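Local coordinates for cell wall surface anchor family protein (Streptococcus agalactiae, PDB 3PHS) that serves as a minor pilin of the streptococcal pilus, in which an immunoglobulin-like domain mediates adhesion to lung epithelial cells, at residues L61-W64 with N65-I69; S197-H201 with G202-L206; R170-G174 with V175-D179. All blocks are in the same frame, centred on the assembly; numbering follows the deposited sequence.

In the fold
Along the chain the three contacts come in the order interaction 1, interaction 3, interaction 2. Interaction 1 (61-69) ends the short helix 60-65, which lies against the antiparallel sheet holding strands 46-52, 98-106 and 109-121. The other two belong to the later, prealbumin-like part: 170-179 is a small hairpin, and 197-206 is the bend by which the chain passes from one sheet to another. Their centres are about 12 Å apart and they touch, S197 N lying 3.0 Å from G174 O. Interaction 1 stands apart, its centre about 23 Å from that of interaction 2 and 30 Å from that of interaction 3, consistent with the elongated shape of a two-part pilin.

Interaction 1 of 3, residues L61-W64 with N65-I69; sequences LAHW and NSLTI
Backbone bonds between L61-W64 and N65-L67 finish a short helix. N65 N donates to L61 O at 2.8 Å, a regular helical bond. As the helix runs out, L67 N turns back to W64 O at 3.3 Å, and S66 N reaches A62 O only weakly.

A second polar group gathers at H63 O. The hydroxyl S66 OG donates to it at 2.6 Å, and S66 N approaches from the same face of the carbonyl plane. S66 OG sits between its own N and carbonyl carbon (chi1 79°), which folds the short side chain back onto the preceding turn; serine suits a helix end, where it can occupy such a carbonyl. Water 1 bridges W64 O and L67 O.

The apolar part rests on L67, a branched side chain whose CD1 reaches over one face of the W64 indole, 4.2 Å from the centroid of the six-membered ring, a CH-pi contact. CD2 comes only loosely near H63 CE1 (4.2 Å). L61 CG packs beside the N65 amide at ND2. Tryptophan suits the buried side of the helix, its large flat ring offering L67 a face.

W64 is buried against Y50 and L52 of strand 46-52, Y101 of strand 98-106 and L72 of helix 69-75. H63 NE2 bonds Q75 of that helix, N65 OD1 bonds Y101, and T68 caps the start of helix 69-75.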
loop_
_atom_site.group_PDB
_atom_site.type_symbol
_atom_site.label_atom_id
_atom_site.label_comp_id
_atom_site.label_asym_id
_atom_site.label_seq_id
_atom_site.Cartn_x
_atom_site.Cartn_y
_atom_site.Cartn_z
ATOM N N LEU A 61 -16.594 12.309 2.426
ATOM C CA LEU A 61 -15.620 11.222 2.505
ATOM C C LEU A 61 -14.430 11.509 1.581
ATOM O O LEU A 61 -13.259 11.349 1.975
ATOM C CB LEU A 61 -16.272 9.864 2.204
ATOM C CG LEU A 61 -15.337 8.636 2.198
ATOM C CD1 LEU A 61 -14.643 8.403 3.549
ATOM C CD2 LEU A 61 -16.103 7.387 1.762
ATOM N N ALA A 62 -14.717 11.959 0.360
ATOM C CA ALA A 62 -13.634 12.308 -0.572
ATOM C C ALA A 62 -12.774 13.442 -0.016
ATOM O O ALA A 62 -11.558 13.435 -0.183
ATOM C CB ALA A 62 -14.207 12.689 -1.954
ATOM N N HIS A 63 -13.407 14.420 0.626
ATOM C CA HIS A 63 -12.668 15.510 1.234
ATOM C C HIS A 63 -11.664 15.007 2.262
ATOM O O HIS A 63 -10.493 15.389 2.245
ATOM C CB HIS A 63 -13.592 16.535 1.895
ATOM C CG HIS A 63 -12.841 17.574 2.664
ATOM N ND1 HIS A 63 -12.017 18.494 2.049
ATOM C CD2 HIS A 63 -12.730 17.798 3.996
ATOM C CE1 HIS A 63 -11.464 19.269 2.970
ATOM N NE2 HIS A 63 -11.884 18.868 4.158
ATOM N N TRP A 64 -12.138 14.156 3.160
ATOM C CA TRP A 64 -11.301 13.613 4.218
ATOM C C TRP A 64 -10.234 12.662 3.678
ATOM O O TRP A 64 -9.112 12.694 4.149
ATOM C CB TRP A 64 -12.180 12.999 5.321
ATOM C CG TRP A 64 -12.679 14.117 6.188
ATOM C CD1 TRP A 64 -13.737 14.941 5.945
ATOM C CD2 TRP A 64 -12.053 14.600 7.379
ATOM N NE1 TRP A 64 -13.828 15.908 6.935
ATOM C CE2 TRP A 64 -12.799 15.721 7.824
ATOM C CE3 TRP A 64 -10.940 14.190 8.117
ATOM C CZ2 TRP A 64 -12.474 16.428 8.995
ATOM C CZ3 TRP A 64 -10.614 14.898 9.296
ATOM C CH2 TRP A 64 -11.385 15.998 9.718
ATOM N N ASN A 65 -10.571 11.892 2.642
ATOM C CA ASN A 65 -9.605 10.987 2.004
ATOM C C ASN A 65 -8.468 11.726 1.295
ATOM O O ASN A 65 -7.397 11.149 1.073
ATOM C CB ASN A 65 -10.307 10.070 1.001
ATOM C CG ASN A 65 -11.021 8.885 1.661
ATOM O OD1 ASN A 65 -10.709 8.486 2.784
ATOM N ND2 ASN A 65 -11.971 8.299 0.931
ATOM N N SER A 66 -8.707 12.995 0.953
ATOM C CA SER A 66 -7.725 13.842 0.238
ATOM C C SER A 66 -6.672 14.461 1.167
ATOM O O SER A 66 -5.625 14.918 0.706
ATOM C CB SER A 66 -8.445 14.953 -0.545
ATOM O OG SER A 66 -8.833 16.035 0.298
ATOM N N LEU A 67 -6.951 14.465 2.470
ATOM C CA LEU A 67 -6.081 15.080 3.467
ATOM C C LEU A 67 -4.897 14.202 3.845
ATOM O O LEU A 67 -5.030 12.977 3.951
ATOM C CB LEU A 67 -6.868 15.417 4.733
ATOM C CG LEU A 67 -8.102 16.292 4.550
ATOM C CD1 LEU A 67 -8.741 16.549 5.913
ATOM C CD2 LEU A 67 -7.732 17.604 3.848
ATOM N N THR A 68 -3.728 14.825 4.032
ATOM C CA THR A 68 -2.594 14.102 4.591
ATOM C C THR A 68 -2.845 13.820 6.076
ATOM O O THR A 68 -3.740 14.433 6.715
ATOM C CB THR A 68 -1.242 14.895 4.451
ATOM O OG1 THR A 68 -1.241 15.999 5.363
ATOM C CG2 THR A 68 -1.024 15.393 3.024
ATOM N N ILE A 69 -2.037 12.923 6.641
ATOM C CA ILE A 69 -2.214 12.511 8.020
ATOM C C ILE A 69 -2.178 13.679 9.001
ATOM O O ILE A 69 -3.006 13.761 9.918
ATOM C CB ILE A 69 -1.258 11.347 8.428
ATOM C CG1 ILE A 69 -1.662 10.786 9.794
ATOM C CG2 ILE A 69 0.219 11.793 8.422
ATOM C CD1 ILE A 69 -1.292 9.294 9.976
HETATM O O HOH W 1 -6.943 10.632 4.617
#

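Interaction 2 of 3, residues S197-H201 with G202-L206; sequences SGLIH and GDYVL
Between I200 and Y204 the chain turns a corner: strand 197-200 and strand 202-206 run at 111° to each other, their axes 8.1 Å apart at the closest, so they do not pair as a hairpin. H201 and G202 make the bend. G202 has a phi of 146°, and a beta carbon there would clash with H201 O, so the absence of a side chain is what allows this backbone.

Y204 spans the inside of the bend. Its CG is anti to the carbonyl carbon (chi1 -64°), and the ring reaches back across the corner to bring its hydroxyl to the first strand. Y204 OH donates to I200 O at 2.6 Å, in the carbonyl plane and on a lone pair, while I200 O lies at the edge of the ring, near the ring plane. Water 2 donates to the same hydroxyl at 2.9 Å and accepts from I200 N, so both polar backbone atoms of I200 are tied to the tyrosine, one directly and one through water. Tyrosine suits the place because its ring gives apolar bulk beside L199 while its hydroxyl, at the far end, reaches I200 O.

Beside the ring, L199 points toward the second strand and its CD2 comes within 4.2 Å of Y204 CE2, crossing the ring obliquely. This is a loose apolar contact between two buried side chains.

The corner carries the chain from the sheet in which strand 193-200 pairs with strand 135-146 to the one in which strand 202-210 lies between 157-162 and 221-226. L199, on the first sheet's strand, and Y204 both pack on L160 and I226 of the second sheet, and R112, from the earlier part of the chain, makes a cation-pi contact with Y204.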
loop_
_atom_site.group_PDB
_atom_site.type_symbol
_atom_site.label_atom_id
_atom_site.label_comp_id
_atom_site.label_asym_id
_atom_site.label_seq_id
_atom_site.Cartn_x
_atom_site.Cartn_y
_atom_site.Cartn_z
ATOM N N SER A 197 7.154 -12.206 -3.938
ATOM C CA SER A 197 5.778 -12.658 -3.701
ATOM C C SER A 197 5.282 -12.003 -2.407
ATOM O O SER A 197 6.019 -11.266 -1.766
ATOM C CB SER A 197 5.697 -14.180 -3.645
ATOM O OG SER A 197 6.536 -14.663 -2.622
ATOM N N GLY A 198 4.028 -12.249 -2.053
ATOM C CA GLY A 198 3.485 -11.732 -0.802
ATOM C C GLY A 198 3.207 -10.232 -0.869
ATOM O O GLY A 198 3.247 -9.550 0.165
ATOM N N LEU A 199 2.957 -9.711 -2.074
ATOM C CA LEU A 199 2.547 -8.306 -2.233
ATOM C C LEU A 199 1.028 -8.224 -2.265
ATOM O O LEU A 199 0.379 -8.859 -3.092
ATOM C CB LEU A 199 3.122 -7.675 -3.514
ATOM C CG LEU A 199 4.660 -7.518 -3.510
ATOM C CD1 LEU A 199 5.198 -7.374 -4.927
ATOM C CD2 LEU A 199 5.112 -6.359 -2.633
ATOM N N ILE A 200 0.452 -7.414 -1.381
ATOM C CA ILE A 200 -0.994 -7.272 -1.409
ATOM C C ILE A 200 -1.377 -6.670 -2.749
ATOM O O ILE A 200 -0.702 -5.751 -3.244
ATOM C CB ILE A 200 -1.526 -6.417 -0.238
ATOM C CG1 ILE A 200 -1.146 -7.080 1.084
ATOM C CG2 ILE A 200 -3.066 -6.237 -0.377
ATOM C CD1 ILE A 200 -1.482 -6.244 2.343
ATOM N N HIS A 201 -2.450 -7.182 -3.345
ATOM C CA HIS A 201 -2.878 -6.717 -4.667
ATOM C C HIS A 201 -3.136 -5.201 -4.704
ATOM O O HIS A 201 -3.631 -4.605 -3.729
ATOM C CB HIS A 201 -4.057 -7.546 -5.212
ATOM C CG HIS A 201 -5.344 -7.376 -4.459
ATOM N ND1 HIS A 201 -6.295 -6.442 -4.816
ATOM C CD2 HIS A 201 -5.848 -8.033 -3.388
ATOM C CE1 HIS A 201 -7.322 -6.521 -3.987
ATOM N NE2 HIS A 201 -7.082 -7.485 -3.116
ATOM N N GLY A 202 -2.761 -4.578 -5.821
ATOM C CA GLY A 202 -2.823 -3.114 -5.950
ATOM C C GLY A 202 -1.698 -2.569 -6.800
ATOM O O GLY A 202 -0.970 -3.333 -7.454
ATOM N N ASP A 203 -1.519 -1.249 -6.765
ATOM C CA ASP A 203 -0.586 -0.585 -7.680
ATOM C C ASP A 203 0.723 -0.221 -7.017
ATOM O O ASP A 203 0.750 0.321 -5.898
ATOM C CB ASP A 203 -1.246 0.661 -8.298
ATOM C CG ASP A 203 -2.417 0.315 -9.195
ATOM O OD1 ASP A 203 -2.523 -0.857 -9.632
ATOM O OD2 ASP A 203 -3.238 1.235 -9.454
ATOM N N TYR A 204 1.815 -0.529 -7.709
ATOM C CA TYR A 204 3.156 -0.303 -7.202
ATOM C C TYR A 204 4.014 0.379 -8.260
ATOM O O TYR A 204 3.618 0.497 -9.415
ATOM C CB TYR A 204 3.816 -1.640 -6.778
ATOM C CG TYR A 204 3.116 -2.326 -5.622
ATOM C CD1 TYR A 204 1.971 -3.081 -5.829
ATOM C CD2 TYR A 204 3.593 -2.193 -4.314
ATOM C CE1 TYR A 204 1.307 -3.706 -4.757
ATOM C CE2 TYR A 204 2.936 -2.823 -3.221
ATOM C CZ TYR A 204 1.798 -3.571 -3.464
ATOM O OH TYR A 204 1.144 -4.168 -2.412
ATOM N N VAL A 205 5.191 0.821 -7.843
ATOM C CA VAL A 205 6.129 1.479 -8.749
ATOM C C VAL A 205 7.523 0.923 -8.501
ATOM O O VAL A 205 8.023 0.926 -7.365
ATOM C CB VAL A 205 6.116 3.019 -8.582
ATOM C CG1 VAL A 205 7.212 3.676 -9.440
ATOM C CG2 VAL A 205 4.758 3.592 -8.920
ATOM N N LEU A 206 8.144 0.446 -9.578
ATOM C CA LEU A 206 9.542 0.042 -9.547
ATOM C C LEU A 206 10.428 1.230 -9.902
ATOM O O LEU A 206 10.236 1.860 -10.946
ATOM C CB LEU A 206 9.778 -1.091 -10.549
ATOM C CG LEU A 206 9.400 -2.507 -10.109
ATOM C CD1 LEU A 206 9.375 -3.408 -11.333
ATOM C CD2 LEU A 206 10.374 -3.048 -9.038
HETATM O O HOH W 2 2.084 -5.495 0.003
#

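Interaction 3 of 3, residues R170-G174 with V175-D179; sequences RVKNG and VHSQD
K172 and D179 join the two arms of this small hairpin by a salt bridge. K172 stretches out with CG anti to its own N (chi1 -177°) and the rest of the chain extended, carrying NZ to 2.7 Å from D179 OD2. The ammonium meets that oxygen on its anti side, close to the carboxylate plane, and the two side chains cross at about a right angle. Lysine suits the place because its extended chain spans the gap and its aliphatic part packs as well: K172 CB rests against S177 CB at 3.6 Å.

R170 takes a bent course. Its chain folds at chi3 (-75°), turning the guanidinium back to the end of the second arm, where NH1 donates to D179 O at 2.7 Å with the acceptor 21° out of the guanidinium plane. D179 is therefore gripped at both its backbone and its side chain. It is steadied further by S177, whose OG accepts from D179 N at 3.0 Å in an ST turn. The H176 ring brings the edge at CD2 to R170 O, and water 3 lies in its plane at NE2, also bound to R170 N and S177 O.

The backbone supplies the frame. K172 and V175 form a hydrogen-bonded antiparallel pair closed by a type I' turn through N173 and G174, both with positive phi, which asparagine and glycine adopt readily. V171 and H176 follow as a non-hydrogen-bonded pair, and beyond them S177 N donates to R170 O at 3.0 Å.

The hairpin lies at the surface beside strand 193-200: G174 and H176 bond S197 through their backbones, and V171 packs on I196. K172 NZ has a second carboxylate partner in D181, and R170 NH1 also bonds A182 O in the loop that follows.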
loop_
_atom_site.group_PDB
_atom_site.type_symbol
_atom_site.label_atom_id
_atom_site.label_comp_id
_atom_site.label_asym_id
_atom_site.label_seq_id
_atom_site.Cartn_x
_atom_site.Cartn_y
_atom_site.Cartn_z
ATOM N N ARG A 170 10.119 -3.324 1.654
ATOM C CA ARG A 170 11.301 -4.153 1.924
ATOM C C ARG A 170 11.018 -5.639 1.707
ATOM O O ARG A 170 9.873 -6.082 1.811
ATOM C CB ARG A 170 11.867 -3.840 3.319
ATOM C CG ARG A 170 12.201 -2.345 3.452
ATOM C CD ARG A 170 12.841 -1.928 4.774
ATOM N NE ARG A 170 11.871 -1.895 5.870
ATOM C CZ ARG A 170 11.901 -2.712 6.922
ATOM N NH1 ARG A 170 12.854 -3.634 7.027
ATOM N NH2 ARG A 170 10.971 -2.616 7.868
ATOM N N VAL A 171 12.059 -6.403 1.379
ATOM C CA VAL A 171 11.899 -7.790 0.943
ATOM C C VAL A 171 12.928 -8.684 1.648
ATOM O O VAL A 171 14.066 -8.266 1.856
ATOM C CB VAL A 171 12.038 -7.901 -0.621
ATOM C CG1 VAL A 171 11.953 -9.340 -1.098
ATOM C CG2 VAL A 171 10.973 -7.028 -1.332
ATOM N N LYS A 172 12.502 -9.889 2.015
ATOM C CA LYS A 172 13.337 -10.901 2.680
ATOM C C LYS A 172 12.795 -12.288 2.279
ATOM O O LYS A 172 11.590 -12.481 2.203
ATOM C CB LYS A 172 13.257 -10.693 4.209
ATOM C CG LYS A 172 14.128 -11.605 5.116
ATOM C CD LYS A 172 13.812 -11.283 6.592
ATOM C CE LYS A 172 14.217 -12.402 7.548
ATOM N NZ LYS A 172 14.168 -11.939 8.965
ATOM N N ASN A 173 13.666 -13.265 2.029
ATOM C CA ASN A 173 13.201 -14.597 1.576
ATOM C C ASN A 173 12.365 -14.520 0.276
ATOM O O ASN A 173 11.434 -15.323 0.072
ATOM C CB ASN A 173 12.403 -15.335 2.687
ATOM C CG ASN A 173 13.245 -15.653 3.932
ATOM O OD1 ASN A 173 12.762 -15.569 5.075
ATOM N ND2 ASN A 173 14.501 -16.020 3.716
ATOM N N GLY A 174 12.687 -13.544 -0.582
ATOM C CA GLY A 174 11.940 -13.291 -1.836
ATOM C C GLY A 174 10.498 -12.843 -1.633
ATOM O O GLY A 174 9.654 -12.950 -2.537
ATOM N N VAL A 175 10.218 -12.343 -0.435
ATOM C CA VAL A 175 8.869 -12.001 -0.035
ATOM C C VAL A 175 8.860 -10.615 0.609
ATOM O O VAL A 175 9.797 -10.247 1.300
ATOM C CB VAL A 175 8.329 -13.061 0.986
ATOM C CG1 VAL A 175 6.957 -12.719 1.428
ATOM C CG2 VAL A 175 8.334 -14.466 0.371
ATOM N N HIS A 176 7.789 -9.857 0.388
ATOM C CA HIS A 176 7.584 -8.626 1.119
ATOM C C HIS A 176 7.620 -8.937 2.630
ATOM O O HIS A 176 6.913 -9.841 3.122
ATOM C CB HIS A 176 6.277 -7.959 0.702
ATOM C CG HIS A 176 5.961 -6.725 1.487
ATOM N ND1 HIS A 176 4.685 -6.212 1.593
ATOM C CD2 HIS A 176 6.759 -5.907 2.214
ATOM C CE1 HIS A 176 4.711 -5.137 2.361
ATOM N NE2 HIS A 176 5.956 -4.936 2.758
ATOM N N SER A 177 8.488 -8.230 3.339
ATOM C CA SER A 177 8.741 -8.518 4.753
ATOM C C SER A 177 8.765 -7.246 5.587
ATOM O O SER A 177 9.150 -6.168 5.109
ATOM C CB SER A 177 10.043 -9.312 4.922
ATOM O OG SER A 177 10.383 -9.479 6.302
ATOM N N GLN A 178 8.346 -7.373 6.845
ATOM C CA GLN A 178 8.415 -6.263 7.778
ATOM C C GLN A 178 9.489 -6.490 8.831
ATOM O O GLN A 178 9.572 -5.753 9.828
ATOM C CB GLN A 178 7.059 -6.038 8.432
ATOM C CG GLN A 178 5.963 -5.837 7.413
ATOM C CD GLN A 178 4.760 -5.202 8.021
ATOM O OE1 GLN A 178 4.643 -3.981 8.014
ATOM N NE2 GLN A 178 3.861 -6.018 8.587
ATOM N N ASP A 179 10.324 -7.499 8.609
ATOM C CA ASP A 179 11.441 -7.744 9.523
ATOM C C ASP A 179 12.487 -6.642 9.453
ATOM O O ASP A 179 12.637 -5.979 8.432
ATOM C CB ASP A 179 12.067 -9.110 9.277
ATOM C CG ASP A 179 11.157 -10.247 9.676
ATOM O OD1 ASP A 179 10.069 -9.990 10.225
ATOM O OD2 ASP A 179 11.540 -11.399 9.433
HETATM O O HOH W 3 8.443 -3.556 3.944
#